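Beta-glucanase (Podospora anserina, PDB 4LE4) probably hydrolyses beta-glucans as a fungal family GH131 glycoside hydrolase, and binds the cello-oligosaccharide cellotriose. Local coordinates at residues Arg144-Gly148 against Gly149-Trp153. Numbering follows the deposited sequence.
Sequences RWCVG and GQTQW
Val147 and Gln150 face each other as an antiparallel hydrogen-bonded pair and close a type I' turn through Gly148 and Gly149: Val147 N reaches Gln150 O at 3.0 Å, and Gln150 N returns to Val147 O. Both glycines have positive phi, and at Gly149 a CB would collide with Gly148 O. Cys146 and Thr151 follow as a non-hydrogen-bonded pair. Beyond them the register slips by one residue, and Trp145 faces both Gln152 and Trp153. Trp145 O takes Gln152 N at 2.9 Å, almost straight (175°), while Trp145 N gives to Trp153 O. The extra residue puts Gln152 CB 3.5 Å from Trp145 CE3, and with CG beside its own backbone N (chi1 -54°), Gln152 sets CG against Val147 CG2. That methyl also sits over one face of the Trp145 indole, offset toward its rim, while Trp145 CB touches Trp153 CE3 and Trp145 N lies at that ring's edge. On the side of Cys146 and Thr151, Arg144 runs extended from CG to NE and crosses Thr151, its NH2 donating to OG1 at 2.9 Å within the guanidinium plane. A leucine replacing Arg144 has no guanidinium, so Thr151 OG1 would probably lose this partner and be freer to turn. Phe178 stacks on Trp145 and also meets Trp153. This is a two-residue beta hairpin with a classic bulge, extending the antiparallel sheet beyond strand 125-129 in a concanavalin-clan catalytic domain.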
loop_
_atom_site.group_PDB
_atom_site.type_symbol
_atom_site.label_atom_id
_atom_site.label_comp_id
_atom_site.label_asym_id
_atom_site.label_seq_id
_atom_site.Cartn_x
_atom_site.Cartn_y
_atom_site.Cartn_z
ATOM N N ARG A 144 -0.211 -8.976 8.029
ATOM C CA ARG A 144 -0.785 -10.141 7.343
ATOM C C ARG A 144 -1.137 -9.850 5.905
ATOM O O ARG A 144 -1.502 -8.729 5.558
ATOM C CB ARG A 144 -2.112 -10.518 7.994
ATOM C CG ARG A 144 -2.084 -10.749 9.496
ATOM C CD ARG A 144 -3.468 -10.426 10.048
ATOM N NE ARG A 144 -3.623 -10.686 11.481
ATOM C CZ ARG A 144 -4.093 -11.824 11.989
ATOM N NH1 ARG A 144 -4.219 -11.963 13.308
ATOM N NH2 ARG A 144 -4.428 -12.835 11.191
ATOM N N TRP A 145 -1.070 -10.885 5.084
ATOM C CA TRP A 145 -1.520 -10.775 3.704
ATOM C C TRP A 145 -2.819 -11.585 3.704
ATOM O O TRP A 145 -2.814 -12.747 4.093
ATOM C CB TRP A 145 -0.525 -11.415 2.743
ATOM C CG TRP A 145 -1.064 -11.450 1.343
ATOM C CD1 TRP A 145 -1.437 -10.379 0.566
ATOM C CD2 TRP A 145 -1.300 -12.627 0.550
ATOM N NE1 TRP A 145 -1.885 -10.828 -0.659
ATOM C CE2 TRP A 145 -1.810 -12.195 -0.694
ATOM C CE3 TRP A 145 -1.131 -13.998 0.778
ATOM C CZ2 TRP A 145 -2.157 -13.096 -1.723
ATOM C CZ3 TRP A 145 -1.481 -14.906 -0.242
ATOM C CH2 TRP A 145 -1.983 -14.441 -1.473
ATOM N N CYS A 146 -3.910 -10.977 3.265
ATOM C CA CYS A 146 -5.215 -11.624 3.236
ATOM C C CYS A 146 -5.743 -11.739 1.805
ATOM O O CYS A 146 -5.395 -10.924 0.919
ATOM C CB CYS A 146 -6.224 -10.799 4.031
ATOM S SG CYS A 146 -5.721 -10.608 5.744
ATOM N N VAL A 147 -6.578 -12.761 1.607
ATOM C CA VAL A 147 -7.249 -13.007 0.331
ATOM C C VAL A 147 -8.692 -13.297 0.724
ATOM O O VAL A 147 -8.953 -14.220 1.502
ATOM C CB VAL A 147 -6.665 -14.233 -0.433
ATOM C CG1 VAL A 147 -7.459 -14.453 -1.718
ATOM C CG2 VAL A 147 -5.194 -13.996 -0.738
ATOM N N GLY A 148 -9.613 -12.481 0.232
ATOM C CA GLY A 148 -11.010 -12.665 0.594
ATOM C C GLY A 148 -11.222 -12.531 2.091
ATOM O O GLY A 148 -12.129 -13.134 2.665
ATOM N N GLY A 149 -10.360 -11.760 2.744
ATOM C CA GLY A 149 -10.490 -11.574 4.183
ATOM C C GLY A 149 -9.789 -12.605 5.067
ATOM O O GLY A 149 -9.604 -12.383 6.270
ATOM N N GLN A 150 -9.389 -13.722 4.485
ATOM C CA GLN A 150 -8.717 -14.787 5.216
ATOM C C GLN A 150 -7.208 -14.630 5.175
ATOM O O GLN A 150 -6.627 -14.405 4.109
ATOM C CB GLN A 150 -9.110 -16.132 4.626
ATOM C CG GLN A 150 -10.597 -16.440 4.778
ATOM C CD GLN A 150 -10.993 -17.726 4.052
ATOM O OE1 GLN A 150 -10.669 -17.904 2.894
ATOM N NE2 GLN A 150 -11.701 -18.613 4.739
ATOM N N THR A 151 -6.571 -14.696 6.341
ATOM C CA THR A 151 -5.101 -14.558 6.393
ATOM C C THR A 151 -4.396 -15.766 5.756
ATOM O O THR A 151 -4.648 -16.938 6.111
ATOM C CB THR A 151 -4.613 -14.402 7.844
ATOM O OG1 THR A 151 -5.118 -13.170 8.366
ATOM C CG2 THR A 151 -3.075 -14.427 7.932
ATOM N N GLN A 152 -3.497 -15.488 4.821
ATOM C CA GLN A 152 -2.763 -16.553 4.139
ATOM C C GLN A 152 -1.285 -16.555 4.501
ATOM O O GLN A 152 -0.582 -17.531 4.254
ATOM C CB GLN A 152 -2.867 -16.381 2.635
ATOM C CG GLN A 152 -4.269 -16.284 2.110
ATOM C CD GLN A 152 -5.003 -17.591 2.219
ATOM O OE1 GLN A 152 -4.480 -18.647 1.868
ATOM N NE2 GLN A 152 -6.236 -17.528 2.713
ATOM N N TRP A 153 -0.814 -15.451 5.074
ATOM C CA TRP A 153 0.599 -15.333 5.428
ATOM C C TRP A 153 0.689 -14.210 6.465
ATOM O O TRP A 153 -0.128 -13.308 6.454
ATOM C CB TRP A 153 1.376 -14.936 4.157
ATOM C CG TRP A 153 2.811 -14.581 4.388
ATOM C CD1 TRP A 153 3.894 -15.409 4.304
ATOM C CD2 TRP A 153 3.312 -13.288 4.731
ATOM N NE1 TRP A 153 5.048 -14.697 4.567
ATOM C CE2 TRP A 153 4.714 -13.394 4.830
ATOM C CE3 TRP A 153 2.707 -12.047 4.957
ATOM C CZ2 TRP A 153 5.534 -12.293 5.147
ATOM C CZ3 TRP A 153 3.527 -10.940 5.274
ATOM C CH2 TRP A 153 4.926 -11.084 5.361
#